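Local coordinates for 6b protein (Agrobacterium vitis, PDB 3AQ2) that disturbs plant cell proliferation, has an ADP-ribosylation fold, and probably acts as a toxin on the plant's microRNA machinery, at residues Tyr43-Val48 and Leu192-Ile197; Arg64-Tyr69 and Ala95-Pro100; Ser88-Thr93 and Gln162-Glu167. All blocks are in the same frame, centred on the assembly; numbering follows the deposited sequence.

Interaction 1 of 3, residues Tyr43-Val48 and Leu192-Ile197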
ATOM      1  N   TYR A  43     -12.229  -9.830  -3.836  1.00 15.42           N
ATOM      2  CA  TYR A  43     -11.266 -10.710  -4.501  1.00 14.89           C
ATOM      3  C   TYR A  43     -10.808 -10.014  -5.771  1.00 14.30           C
ATOM      4  O   TYR A  43     -11.516  -9.151  -6.299  1.00 14.65           O
ATOM      5  CB  TYR A  43     -11.880 -12.069  -4.813  1.00 16.38           C
ATOM      6  CG  TYR A  43     -12.035 -12.921  -3.580  1.00 16.76           C
ATOM      7  CD1 TYR A  43     -13.179 -12.829  -2.797  1.00 18.94           C
ATOM      8  CD2 TYR A  43     -11.011 -13.777  -3.160  1.00 16.89           C
ATOM      9  CE1 TYR A  43     -13.329 -13.600  -1.656  1.00 19.74           C
ATOM     10  CE2 TYR A  43     -11.158 -14.556  -2.010  1.00 17.30           C
ATOM     11  CZ  TYR A  43     -12.319 -14.448  -1.261  1.00 19.51           C
ATOM     12  OH  TYR A  43     -12.505 -15.188  -0.109  1.00 21.96           O
ATOM     13  N   PHE A  44      -9.626 -10.370  -6.263  1.00 13.40           N
ATOM     14  CA  PHE A  44      -9.039  -9.595  -7.361  1.00 13.49           C
ATOM     15  C   PHE A  44      -8.122 -10.359  -8.290  1.00 14.12           C
ATOM     16  O   PHE A  44      -8.100 -10.084  -9.489  1.00 15.77           O
ATOM     17  CB  PHE A  44      -8.316  -8.350  -6.829  1.00 12.55           C
ATOM     18  CG  PHE A  44      -7.271  -8.640  -5.773  1.00 12.63           C
ATOM     19  CD1 PHE A  44      -5.930  -8.837  -6.132  1.00 12.23           C
ATOM     20  CD2 PHE A  44      -7.626  -8.724  -4.432  1.00 12.44           C
ATOM     21  CE1 PHE A  44      -4.956  -9.103  -5.161  1.00 12.23           C
ATOM     22  CE2 PHE A  44      -6.651  -8.986  -3.442  1.00 12.82           C
ATOM     23  CZ  PHE A  44      -5.318  -9.185  -3.818  1.00 12.77           C
ATOM     24  N   ASN A  45      -7.377 -11.320  -7.743  1.00 13.26           N
ATOM     25  CA  ASN A  45      -6.424 -12.079  -8.539  1.00 13.37           C
ATOM     26  C   ASN A  45      -6.934 -13.466  -8.886  1.00 13.92           C
ATOM     27  O   ASN A  45      -7.338 -14.219  -8.000  1.00 13.52           O
ATOM     28  CB  ASN A  45      -5.076 -12.196  -7.815  1.00 12.73           C
ATOM     29  CG  ASN A  45      -3.973 -12.714  -8.730  1.00 14.93           C
ATOM     30  OD1 ASN A  45      -3.620 -12.065  -9.720  1.00 15.48           O
ATOM     31  ND2 ASN A  45      -3.430 -13.890  -8.410  1.00 16.42           N
ATOM     32  N   ARG A  46      -6.889 -13.800 -10.177  1.00 14.51           N
ATOM     33  CA  ARG A  46      -7.315 -15.114 -10.658  1.00 15.78           C
ATOM     34  C   ARG A  46      -6.364 -16.223 -10.213  1.00 15.71           C
ATOM     35  O   ARG A  46      -5.144 -16.048 -10.185  1.00 14.86           O
ATOM     36  CB  ARG A  46      -7.444 -15.111 -12.185  1.00 17.64           C
ATOM     37  CG  ARG A  46      -8.477 -14.122 -12.704  1.00 20.63           C
ATOM     38  CD  ARG A  46      -9.903 -14.548 -12.337  1.00 25.76           C
ATOM     39  NE  ARG A  46     -10.854 -13.445 -12.485  1.00 28.73           N
ATOM     40  CZ  ARG A  46     -12.150 -13.512 -12.187  1.00 30.40           C
ATOM     41  NH1 ARG A  46     -12.675 -14.639 -11.721  1.00 30.77           N
ATOM     42  NH2 ARG A  46     -12.921 -12.440 -12.356  1.00 31.23           N
ATOM     43  N   SER A  47      -6.943 -17.352  -9.828  1.00 15.58           N
ATOM     44  CA  SER A  47      -6.168 -18.503  -9.397  1.00 15.54           C
ATOM     45  C   SER A  47      -5.339 -19.051 -10.554  1.00 16.31           C
ATOM     46  O   SER A  47      -5.788 -19.041 -11.706  1.00 17.08           O
ATOM     47  CB  SER A  47      -7.117 -19.591  -8.897  1.00 16.12           C
ATOM     48  OG  SER A  47      -6.442 -20.800  -8.628  1.00 14.82           O
ATOM     49  N   VAL A  48      -4.139 -19.529 -10.243  1.00 16.30           N
ATOM     50  CA  VAL A  48      -3.313 -20.233 -11.227  1.00 17.90           C
ATOM     51  C   VAL A  48      -3.718 -21.711 -11.305  1.00 19.03           C
ATOM     52  O   VAL A  48      -3.381 -22.404 -12.259  1.00 19.38           O
ATOM     53  CB  VAL A  48      -1.798 -20.066 -10.925  1.00 17.72           C
ATOM     54  CG1 VAL A  48      -0.978 -20.599 -12.055  1.00 21.58           C
ATOM     55  CG2 VAL A  48      -1.470 -18.601 -10.741  1.00 19.46           C
ATOM     56  N   LEU A 192       6.731  -8.114  -7.652  1.00 15.67           N
ATOM     57  CA  LEU A 192       5.616  -7.308  -8.157  1.00 15.30           C
ATOM     58  C   LEU A 192       4.404  -8.216  -8.300  1.00 15.10           C
ATOM     59  O   LEU A 192       4.429  -9.185  -9.077  1.00 16.09           O
ATOM     60  CB  LEU A 192       5.924  -6.687  -9.528  1.00 16.39           C
ATOM     61  CG  LEU A 192       6.839  -5.476  -9.677  1.00 17.80           C
ATOM     62  CD1 LEU A 192       6.992  -5.180 -11.158  1.00 18.09           C
ATOM     63  CD2 LEU A 192       6.301  -4.251  -8.948  1.00 18.59           C
ATOM     64  N   ILE A 193       3.352  -7.908  -7.555  1.00 14.10           N
ATOM     65  CA  ILE A 193       2.122  -8.696  -7.595  1.00 13.70           C
ATOM     66  C   ILE A 193       0.960  -7.895  -8.173  1.00 13.16           C
ATOM     67  O   ILE A 193       0.940  -6.668  -8.096  1.00 13.16           O
ATOM     68  CB  ILE A 193       1.750  -9.247  -6.185  1.00 13.45           C
ATOM     69  CG1 ILE A 193       1.486  -8.120  -5.176  1.00 13.00           C
ATOM     70  CG2 ILE A 193       2.862 -10.182  -5.674  1.00 13.90           C
ATOM     71  CD1 ILE A 193       0.866  -8.601  -3.860  1.00 13.57           C
ATOM     72  N   HIS A 194       0.004  -8.587  -8.776  1.00 12.96           N
ATOM     73  CA  HIS A 194      -1.254  -7.965  -9.155  1.00 13.53           C
ATOM     74  C   HIS A 194      -2.049  -7.625  -7.886  1.00 13.04           C
ATOM     75  O   HIS A 194      -2.344  -8.511  -7.077  1.00 13.23           O
ATOM     76  CB  HIS A 194      -2.031  -8.926 -10.052  1.00 14.53           C
ATOM     77  CG  HIS A 194      -3.441  -8.518 -10.319  1.00 17.01           C
ATOM     78  ND1 HIS A 194      -3.812  -7.221 -10.612  1.00 21.00           N
ATOM     79  CD2 HIS A 194      -4.571  -9.261 -10.402  1.00 20.15           C
ATOM     80  CE1 HIS A 194      -5.115  -7.178 -10.825  1.00 19.69           C
ATOM     81  NE2 HIS A 194      -5.601  -8.400 -10.695  1.00 23.06           N
ATOM     82  N   TYR A 195      -2.387  -6.347  -7.711  1.00 12.62           N
ATOM     83  CA  TYR A 195      -3.030  -5.898  -6.473  1.00 12.40           C
ATOM     84  C   TYR A 195      -3.763  -4.573  -6.703  1.00 12.66           C
ATOM     85  O   TYR A 195      -3.213  -3.682  -7.349  1.00 12.59           O
ATOM     86  CB  TYR A 195      -1.966  -5.718  -5.380  1.00 11.54           C
ATOM     87  CG  TYR A 195      -2.523  -5.607  -3.978  1.00 11.13           C
ATOM     88  CD1 TYR A 195      -2.590  -6.732  -3.150  1.00 10.93           C
ATOM     89  CD2 TYR A 195      -2.977  -4.378  -3.481  1.00 11.80           C
ATOM     90  CE1 TYR A 195      -3.108  -6.641  -1.856  1.00 11.19           C
ATOM     91  CE2 TYR A 195      -3.500  -4.272  -2.192  1.00 11.69           C
ATOM     92  CZ  TYR A 195      -3.555  -5.410  -1.387  1.00 11.12           C
ATOM     93  OH  TYR A 195      -4.067  -5.310  -0.113  1.00 11.68           O
ATOM     94  N   PRO A 196      -5.003  -4.440  -6.186  1.00 12.31           N
ATOM     95  CA  PRO A 196      -5.747  -3.208  -6.466  1.00 12.35           C
ATOM     96  C   PRO A 196      -5.152  -2.010  -5.746  1.00 11.60           C
ATOM     97  O   PRO A 196      -4.834  -2.091  -4.560  1.00 11.59           O
ATOM     98  CB  PRO A 196      -7.150  -3.497  -5.910  1.00 12.47           C
ATOM     99  CG  PRO A 196      -7.206  -5.007  -5.752  1.00 13.52           C
ATOM    100  CD  PRO A 196      -5.806  -5.370  -5.371  1.00 12.82           C
ATOM    101  N   ILE A 197      -5.006  -0.915  -6.480  1.00 11.38           N
ATOM    102  CA  ILE A 197      -4.510   0.334  -5.921  1.00 10.36           C
ATOM    103  C   ILE A 197      -5.669   1.318  -5.878  1.00 10.95           C
ATOM    104  O   ILE A 197      -6.338   1.525  -6.889  1.00 11.58           O
ATOM    105  CB  ILE A 197      -3.339   0.900  -6.781  1.00 10.29           C
ATOM    106  CG1 ILE A 197      -2.221  -0.153  -6.963  1.00 10.25           C
ATOM    107  CG2 ILE A 197      -2.795   2.207  -6.165  1.00  9.69           C
ATOM    108  CD1 ILE A 197      -1.619  -0.700  -5.652  1.00 10.09           C
TER

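Interaction 2 of 3, residues Arg64-Tyr69 and Ala95-Pro100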
ATOM      1  N   ARG A  64      -9.579   1.768   7.048  1.00 15.82           N
ATOM      2  CA  ARG A  64      -8.960   2.967   6.504  1.00 15.26           C
ATOM      3  C   ARG A  64      -7.878   2.578   5.505  1.00 13.47           C
ATOM      4  O   ARG A  64      -7.363   1.456   5.531  1.00 13.06           O
ATOM      5  CB  ARG A  64      -8.366   3.816   7.628  1.00 16.28           C
ATOM      6  CG  ARG A  64      -9.408   4.309   8.610  1.00 19.70           C
ATOM      7  CD  ARG A  64      -8.786   5.090   9.753  1.00 24.31           C
ATOM      8  NE  ARG A  64      -7.872   4.263  10.538  1.00 27.60           N
ATOM      9  CZ  ARG A  64      -7.269   4.664  11.654  1.00 28.88           C
ATOM     10  NH1 ARG A  64      -7.488   5.884  12.137  1.00 29.31           N
ATOM     11  NH2 ARG A  64      -6.455   3.838  12.290  1.00 29.19           N
ATOM     12  N   LEU A  65      -7.534   3.522   4.638  1.00 12.32           N
ATOM     13  CA  LEU A  65      -6.402   3.352   3.743  1.00 11.95           C
ATOM     14  C   LEU A  65      -5.098   3.217   4.518  1.00 11.43           C
ATOM     15  O   LEU A  65      -4.921   3.825   5.590  1.00 12.22           O
ATOM     16  CB  LEU A  65      -6.291   4.553   2.803  1.00 11.87           C
ATOM     17  CG  LEU A  65      -7.451   4.807   1.839  1.00 12.40           C
ATOM     18  CD1 LEU A  65      -7.223   6.122   1.111  1.00 12.62           C
ATOM     19  CD2 LEU A  65      -7.606   3.655   0.834  1.00 13.93           C
ATOM     20  N   THR A  66      -4.190   2.422   3.970  1.00 10.49           N
ATOM     21  CA  THR A  66      -2.784   2.443   4.399  1.00  9.87           C
ATOM     22  C   THR A  66      -1.906   2.741   3.188  1.00  9.91           C
ATOM     23  O   THR A  66      -2.386   2.727   2.040  1.00  9.65           O
ATOM     24  CB  THR A  66      -2.354   1.148   5.123  1.00  9.97           C
ATOM     25  OG1 THR A  66      -2.643   0.011   4.299  1.00 10.79           O
ATOM     26  CG2 THR A  66      -3.102   1.015   6.469  1.00 10.60           C
ATOM     27  N   TYR A  67      -0.629   2.994   3.442  1.00  9.51           N
ATOM     28  CA  TYR A  67       0.254   3.582   2.430  1.00  8.82           C
ATOM     29  C   TYR A  67       1.495   2.747   2.202  1.00  8.95           C
ATOM     30  O   TYR A  67       2.134   2.291   3.158  1.00  8.64           O
ATOM     31  CB  TYR A  67       0.609   5.033   2.825  1.00  9.36           C
ATOM     32  CG  TYR A  67      -0.654   5.845   3.021  1.00  9.32           C
ATOM     33  CD1 TYR A  67      -1.247   5.976   4.277  1.00 10.28           C
ATOM     34  CD2 TYR A  67      -1.285   6.436   1.929  1.00  9.90           C
ATOM     35  CE1 TYR A  67      -2.440   6.694   4.433  1.00 10.84           C
ATOM     36  CE2 TYR A  67      -2.469   7.150   2.078  1.00 11.53           C
ATOM     37  CZ  TYR A  67      -3.040   7.272   3.323  1.00 11.80           C
ATOM     38  OH  TYR A  67      -4.207   7.996   3.470  1.00 14.43           O
ATOM     39  N   VAL A  68       1.816   2.531   0.929  1.00  8.94           N
ATOM     40  CA  VAL A  68       3.075   1.888   0.549  1.00  8.55           C
ATOM     41  C   VAL A  68       3.884   2.965  -0.169  1.00  8.89           C
ATOM     42  O   VAL A  68       3.502   3.442  -1.231  1.00  9.20           O
ATOM     43  CB  VAL A  68       2.876   0.634  -0.345  1.00  8.72           C
ATOM     44  CG1 VAL A  68       4.217   0.089  -0.802  1.00  9.13           C
ATOM     45  CG2 VAL A  68       2.095  -0.442   0.423  1.00  9.44           C
ATOM     46  N   TYR A  69       4.990   3.367   0.454  1.00  8.67           N
ATOM     47  CA  TYR A  69       5.809   4.454  -0.070  1.00  8.77           C
ATOM     48  C   TYR A  69       6.737   3.980  -1.190  1.00  9.06           C
ATOM     49  O   TYR A  69       7.311   2.885  -1.120  1.00  8.95           O
ATOM     50  CB  TYR A  69       6.554   5.144   1.081  1.00  9.30           C
ATOM     51  CG  TYR A  69       5.571   5.880   1.960  1.00  8.77           C
ATOM     52  CD1 TYR A  69       5.039   5.289   3.117  1.00  9.44           C
ATOM     53  CD2 TYR A  69       5.099   7.139   1.583  1.00 11.39           C
ATOM     54  CE1 TYR A  69       4.099   5.967   3.900  1.00  9.19           C
ATOM     55  CE2 TYR A  69       4.158   7.824   2.360  1.00 12.70           C
ATOM     56  CZ  TYR A  69       3.666   7.241   3.508  1.00 10.32           C
ATOM     57  OH  TYR A  69       2.728   7.938   4.241  1.00 12.07           O
ATOM     58  N   ALA A  95       3.295  -1.806   4.697  1.00  8.99           N
ATOM     59  CA  ALA A  95       2.431  -0.636   4.576  1.00  9.02           C
ATOM     60  C   ALA A  95       2.246   0.001   5.945  1.00  9.35           C
ATOM     61  O   ALA A  95       2.406  -0.658   6.962  1.00  9.66           O
ATOM     62  CB  ALA A  95       1.083  -1.031   3.970  1.00  9.34           C
ATOM     63  N   THR A  96       1.922   1.288   5.969  1.00  8.79           N
ATOM     64  CA  THR A  96       1.677   1.960   7.243  1.00  9.41           C
ATOM     65  C   THR A  96       0.432   2.828   7.207  1.00  9.67           C
ATOM     66  O   THR A  96       0.061   3.339   6.149  1.00 10.34           O
ATOM     67  CB  THR A  96       2.909   2.812   7.686  1.00  9.67           C
ATOM     68  OG1 THR A  96       2.645   3.410   8.974  1.00 10.17           O
ATOM     69  CG2 THR A  96       3.262   3.910   6.646  1.00  9.49           C
ATOM     70  N   ALA A  97      -0.185   2.996   8.373  1.00  9.80           N
ATOM     71  CA  ALA A  97      -1.273   3.939   8.550  1.00 10.50           C
ATOM     72  C   ALA A  97      -0.771   5.398   8.570  1.00 10.99           C
ATOM     73  O   ALA A  97      -1.585   6.320   8.438  1.00 11.36           O
ATOM     74  CB  ALA A  97      -2.067   3.613   9.833  1.00 11.74           C
ATOM     75  N   MET A  98       0.538   5.611   8.740  1.00 10.89           N
ATOM     76  CA  MET A  98       1.087   6.988   8.753  1.00 11.41           C
ATOM     77  C   MET A  98       0.847   7.590   7.381  1.00 10.58           C
ATOM     78  O   MET A  98       1.371   7.065   6.398  1.00 10.23           O
ATOM     79  CB  MET A  98       2.587   6.989   9.007  1.00 11.57           C
ATOM     80  CG  MET A  98       2.992   6.578  10.391  1.00 12.73           C
ATOM     81  SD  MET A  98       4.752   6.949  10.545  1.00 15.13           S
ATOM     82  CE  MET A  98       4.977   6.715  12.305  1.00 17.29           C
ATOM     83  N   PRO A  99       0.041   8.667   7.303  1.00 10.70           N
ATOM     84  CA  PRO A  99      -0.282   9.237   5.999  1.00 10.59           C
ATOM     85  C   PRO A  99       0.884  10.057   5.431  1.00 10.34           C
ATOM     86  O   PRO A  99       1.819  10.407   6.164  1.00 10.65           O
ATOM     87  CB  PRO A  99      -1.489  10.127   6.298  1.00 11.22           C
ATOM     88  CG  PRO A  99      -1.261  10.590   7.691  1.00 11.44           C
ATOM     89  CD  PRO A  99      -0.627   9.406   8.393  1.00 11.03           C
ATOM     90  N   PRO A 100       0.840  10.353   4.124  1.00 10.84           N
ATOM     91  CA  PRO A 100       1.976  11.021   3.472  1.00 10.62           C
ATOM     92  C   PRO A 100       2.362  12.402   4.023  1.00 10.78           C
ATOM     93  O   PRO A 100       3.470  12.869   3.757  1.00 11.80           O
ATOM     94  CB  PRO A 100       1.528  11.123   1.998  1.00 11.60           C
ATOM     95  CG  PRO A 100       0.443  10.122   1.845  1.00 12.54           C
ATOM     96  CD  PRO A 100      -0.232  10.006   3.168  1.00 11.28           C
TER

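Interaction 3 of 3, residues Ser88-Thr93 and Gln162-Glu167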
ATOM      1  N   SER A  88      10.768  -5.231   0.890  1.00 11.64           N
ATOM      2  CA  SER A  88      11.543  -5.945   1.885  1.00 13.46           C
ATOM      3  C   SER A  88      11.851  -7.325   1.293  1.00 13.68           C
ATOM      4  O   SER A  88      11.150  -7.764   0.375  1.00 13.71           O
ATOM      5  CB  SER A  88      10.706  -6.059   3.170  1.00 13.98           C
ATOM      6  OG  SER A  88      11.530  -6.070   4.321  1.00 18.31           O
ATOM      7  N   PRO A  89      12.900  -8.013   1.787  1.00 14.23           N
ATOM      8  CA  PRO A  89      13.190  -9.347   1.238  1.00 14.68           C
ATOM      9  C   PRO A  89      12.103 -10.391   1.557  1.00 14.61           C
ATOM     10  O   PRO A  89      11.150 -10.093   2.287  1.00 13.94           O
ATOM     11  CB  PRO A  89      14.538  -9.712   1.884  1.00 15.90           C
ATOM     12  CG  PRO A  89      14.609  -8.922   3.117  1.00 15.94           C
ATOM     13  CD  PRO A  89      13.890  -7.616   2.806  1.00 14.32           C
ATOM     14  N   ALA A  90      12.241 -11.597   1.004  1.00 14.90           N
ATOM     15  CA  ALA A  90      11.223 -12.647   1.172  1.00 15.08           C
ATOM     16  C   ALA A  90       9.827 -12.167   0.725  1.00 15.01           C
ATOM     17  O   ALA A  90       8.797 -12.502   1.344  1.00 15.09           O
ATOM     18  CB  ALA A  90      11.209 -13.175   2.608  1.00 15.20           C
ATOM     19  N   PHE A  91       9.819 -11.367  -0.347  1.00 14.84           N
ATOM     20  CA  PHE A  91       8.597 -10.887  -1.010  1.00 14.38           C
ATOM     21  C   PHE A  91       7.647 -10.122  -0.093  1.00 13.84           C
ATOM     22  O   PHE A  91       6.430 -10.178  -0.257  1.00 14.37           O
ATOM     23  CB  PHE A  91       7.867 -12.037  -1.719  1.00 15.78           C
ATOM     24  CG  PHE A  91       8.771 -12.890  -2.557  1.00 17.36           C
ATOM     25  CD1 PHE A  91       9.139 -14.162  -2.131  1.00 20.19           C
ATOM     26  CD2 PHE A  91       9.276 -12.410  -3.761  1.00 17.67           C
ATOM     27  CE1 PHE A  91       9.980 -14.958  -2.908  1.00 22.47           C
ATOM     28  CE2 PHE A  91      10.121 -13.198  -4.548  1.00 21.29           C
ATOM     29  CZ  PHE A  91      10.477 -14.476  -4.114  1.00 21.76           C
ATOM     30  N   GLY A  92       8.218  -9.381   0.851  1.00 12.80           N
ATOM     31  CA  GLY A  92       7.420  -8.639   1.819  1.00 11.61           C
ATOM     32  C   GLY A  92       7.004  -7.288   1.296  1.00 11.20           C
ATOM     33  O   GLY A  92       7.795  -6.595   0.652  1.00 10.80           O
ATOM     34  N   THR A  93       5.765  -6.904   1.587  1.00  9.96           N
ATOM     35  CA  THR A  93       5.325  -5.531   1.362  1.00  9.44           C
ATOM     36  C   THR A  93       4.858  -4.930   2.683  1.00  9.61           C
ATOM     37  O   THR A  93       3.893  -5.417   3.293  1.00 10.03           O
ATOM     38  CB  THR A  93       4.178  -5.442   0.335  1.00  9.37           C
ATOM     39  OG1 THR A  93       4.588  -6.061  -0.895  1.00 11.13           O
ATOM     40  CG2 THR A  93       3.803  -3.966   0.085  1.00  9.26           C
ATOM     41  N   GLN A 162       3.533 -10.976   3.905  1.00 12.00           N
ATOM     42  CA  GLN A 162       4.687 -11.870   3.740  1.00 13.47           C
ATOM     43  C   GLN A 162       5.987 -11.258   4.313  1.00 13.81           C
ATOM     44  O   GLN A 162       5.930 -10.515   5.288  1.00 13.52           O
ATOM     45  CB  GLN A 162       4.804 -12.323   2.276  1.00 13.94           C
ATOM     46  CG  GLN A 162       3.582 -13.130   1.816  1.00 16.17           C
ATOM     47  CD  GLN A 162       3.445 -14.469   2.555  1.00 17.14           C
ATOM     48  OE1 GLN A 162       2.575 -14.642   3.418  1.00 19.54           O
ATOM     49  NE2 GLN A 162       4.316 -15.410   2.232  1.00 17.84           N
ATOM     50  N   GLY A 163       7.150 -11.587   3.748  1.00 14.68           N
ATOM     51  CA  GLY A 163       8.413 -11.021   4.235  1.00 15.66           C
ATOM     52  C   GLY A 163       8.957 -11.590   5.547  1.00 17.01           C
ATOM     53  O   GLY A 163       9.896 -11.024   6.112  1.00 17.75           O
ATOM     54  N   ASN A 164       8.380 -12.682   6.049  1.00 18.30           N
ATOM     55  CA  ASN A 164       8.912 -13.331   7.274  1.00 21.05           C
ATOM     56  C   ASN A 164       8.876 -12.456   8.551  1.00 20.75           C
ATOM     57  O   ASN A 164       9.626 -12.690   9.511  1.00 22.67           O
ATOM     58  CB  ASN A 164      10.350 -13.844   7.053  1.00 22.37           C
ATOM     59  CG  ASN A 164      10.445 -14.980   6.039  1.00 25.73           C
ATOM     60  OD1 ASN A 164       9.530 -15.792   5.883  1.00 29.49           O
ATOM     61  ND2 ASN A 164      11.587 -15.052   5.360  1.00 30.10           N
ATOM     62  N   TYR A 165       8.014 -11.449   8.552  1.00 19.28           N
ATOM     63  CA  TYR A 165       7.720 -10.656   9.737  1.00 17.90           C
ATOM     64  C   TYR A 165       6.920 -11.464  10.742  1.00 18.79           C
ATOM     65  O   TYR A 165       6.271 -12.453  10.381  1.00 18.95           O
ATOM     66  CB  TYR A 165       6.901  -9.427   9.334  1.00 16.26           C
ATOM     67  CG  TYR A 165       7.731  -8.379   8.642  1.00 14.98           C
ATOM     68  CD1 TYR A 165       7.943  -8.425   7.264  1.00 13.95           C
ATOM     69  CD2 TYR A 165       8.322  -7.347   9.374  1.00 14.05           C
ATOM     70  CE1 TYR A 165       8.718  -7.464   6.628  1.00 11.85           C
ATOM     71  CE2 TYR A 165       9.097  -6.378   8.748  1.00 12.37           C
ATOM     72  CZ  TYR A 165       9.293  -6.447   7.379  1.00 13.52           C
ATOM     73  OH  TYR A 165      10.067  -5.492   6.773  1.00 14.16           O
ATOM     74  N   VAL A 166       6.976 -11.029  11.998  1.00 19.47           N
ATOM     75  CA  VAL A 166       6.194 -11.619  13.079  1.00 20.91           C
ATOM     76  C   VAL A 166       5.074 -10.651  13.474  1.00 20.21           C
ATOM     77  O   VAL A 166       5.289  -9.436  13.514  1.00 20.03           O
ATOM     78  CB  VAL A 166       7.102 -11.919  14.295  1.00 22.18           C
ATOM     79  CG1 VAL A 166       6.300 -12.471  15.450  1.00 24.08           C
ATOM     80  CG2 VAL A 166       8.213 -12.893  13.891  1.00 23.66           C
ATOM     81  N   GLU A 167       3.886 -11.185  13.753  1.00 20.53           N
ATOM     82  CA  GLU A 167       2.746 -10.351  14.142  1.00 21.04           C
ATOM     83  C   GLU A 167       2.958  -9.694  15.509  1.00 21.41           C
ATOM     84  O   GLU A 167       3.551 -10.294  16.409  1.00 21.58           O
ATOM     85  CB  GLU A 167       1.447 -11.166  14.121  1.00 21.54           C
ATOM     86  CG  GLU A 167       0.175 -10.346  14.329  1.00 21.69           C
ATOM     87  CD  GLU A 167      -1.097 -11.112  13.982  1.00 23.90           C
ATOM     88  OE1 GLU A 167      -1.032 -12.348  13.780  1.00 27.03           O
ATOM     89  OE2 GLU A 167      -2.173 -10.475  13.924  1.00 26.84           O
TER
HETATM   90  O   HOH W   1      11.347  -9.099   4.874  1.00 20.68           O
HETATM   91  O   HOH W   2       7.558 -15.149   1.961  1.00 38.46           O

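Interaction 1 of 3, residues Tyr43-Val48 and Leu192-Ile197
The short strand 192-194, which pairs antiparallel with strand 83-85, meets the loop that follows strand 41-43 where Phe44 packs on Pro196 and His194 reaches the loop backbone. Pro196 CD sits over one face of the Phe44 ring, 3.6 Å from the centroid of that ring and 15° off its normal, which meets the geometry of a CH-pi contact. Phe44 CG lies between its own backbone N and carbonyl carbon (chi1 54°), and this torsion turns the ring across the proline. Phe44 CZ comes within 3.7 Å of Tyr195 CD1, the two rings meeting obliquely with their planes inclined at 67°. Strand 58-60 adds Leu59 to the same apolar cluster, so the end of the two-stranded sheet 83-85/192-194 is packed against strand 58-60 and the loop that leads into it. The polar side is built around the imidazole. His194 NE2 gives Phe44 O a weak, bent hydrogen bond of 3.2 Å, while ND1 on the same ring is bonded to Arg82 O, so both ring nitrogens have partners. Asn45 OD1 lies in the imidazole plane, 3.0 Å from His194 CD2, and Asn45 ND2 is hydrogen-bonded to Asp55.

Interaction 2 of 3, residues Arg64-Tyr69 and Ala95-Pro100
The Tyr67 ring carries Pro100 on one face and backbone oxygens at its rim, whereas the Tyr69 ring is met at its edge. Pro100 CD stands over the centre of the Tyr67 ring, 3.8 Å from its centroid and 11° off the normal, a CH-pi contact in which proline and ring cross at about a right angle. Thr96 O and Ala97 O lie near the plane of the Tyr67 ring, and Pro99 approaches CE1 obliquely. In the plane of the Tyr69 ring are Thr96 CG2, 3.5 Å from Tyr69 CE1, and Met98 O, which accepts a 2.7 Å hydrogen bond from Tyr69 OH. That hydroxyl is tilted 30° out of the carbonyl plane of Met98. Thr96 is oriented by its first torsion: OG1 is anti to the backbone N (chi1 -178°), which leaves the methyl to face Tyr69. Thr96 OG1 accepts from Met98 N at 3.1 Å, forming an ST turn, and is also hydrogen-bonded to Gly157 O of strand 154-161. On the other side of the strand from the tyrosines, Val68 CG2 rests on Ala95 CB at 3.7 Å. The backbones are joined by two hydrogen bonds, Tyr67 N to Thr96 O at 2.8 Å and Thr96 N to Tyr67 O at 3.0 Å. Strand 66-70 is also bonded to strand 133-137, and strand 93-96 to strand 154-161, while Leu27 of helix 20-38 touches Tyr67. The geometry is that of a single antiparallel bridge, a hydrogen-bonded pair, linking the edge strands of two sheets in the ADP-ribosylation fold, with the chain beyond Thr96 turning through its ST turn to bring Pro100 over the face of Tyr67 and the Met98 carbonyl to the hydroxyl of Tyr69.

Interaction 3 of 3, residues Ser88-Thr93 and Gln162-Glu167
Gly92 and Gly163 form the tight part of this contact, their CA atoms 3.5 Å apart, a spacing that leaves no room for a beta carbon on either residue. The backbones pack directly here: Gly163 N gives Ala90 O a weak hydrogen bond of 3.1 Å, and Gly163 CA lies 3.3 Å from the same oxygen in a CA-H...O contact. Gly163 has a positive phi of 76°, as its place in the turn requires. Beside the glycines, Ser88 OG and Tyr165 OH approach to 2.9 Å, with the serine oxygen at the edge of the tyrosine ring. Both hydroxyls have hydrogen-bonding partners in the main chain near the end of helix 105-115: Tyr165 OH is bonded to Ser115 O, and Ser88 OG to Gly117 N.

Between the tight and loose regions lies one water, which accepts from the buried Ser88 OG and donates to Pro89 O and to Gly163 O, 2.7 Å from the latter, bridging the two loops. The looser side is made by exposed or partly exposed groups and a second water. Ala90 CB touches Asn164 ND2 at 3.4 Å, and the side chain of Gln162 meets the other loop directly through CB alone, bending at chi2 (-65°) so that the amide leads away. The second water donates to Ala90 O and accepts only weakly from Gln162 NE2, so Ala90 O collects both a water and the Gly163 N-H. Gln162-Tyr165 is a type I' beta turn following strand 154-161, docked glycine to glycine on the loop that leads into the neighbouring strand 93-96 of the same antiparallel sheet.

Overall arrangement
Along the chain the first segments come in the order 43-48, 64-69, 88-93, followed by 95-100, 162-167 and 192-197. Interaction 1 therefore encloses the other two, whose segments alternate. The centres are 17 to 19 Å apart, and interaction 2 lies nearest the middle of the chain, about 6 Å from its centre. Interaction 2 uses the end of strand 93-96, interaction 3 the loop leading into it, and the two touch where Val68 CG2 meets Thr93 CG2 at 3.9 Å. Interaction 1 touches neither. Interaction 2 bridges the four-stranded and three-stranded sheets, interaction 3 closes loops beside the latter, and interaction 1 fastens the two-stranded sheet to the loop before strand 58-60.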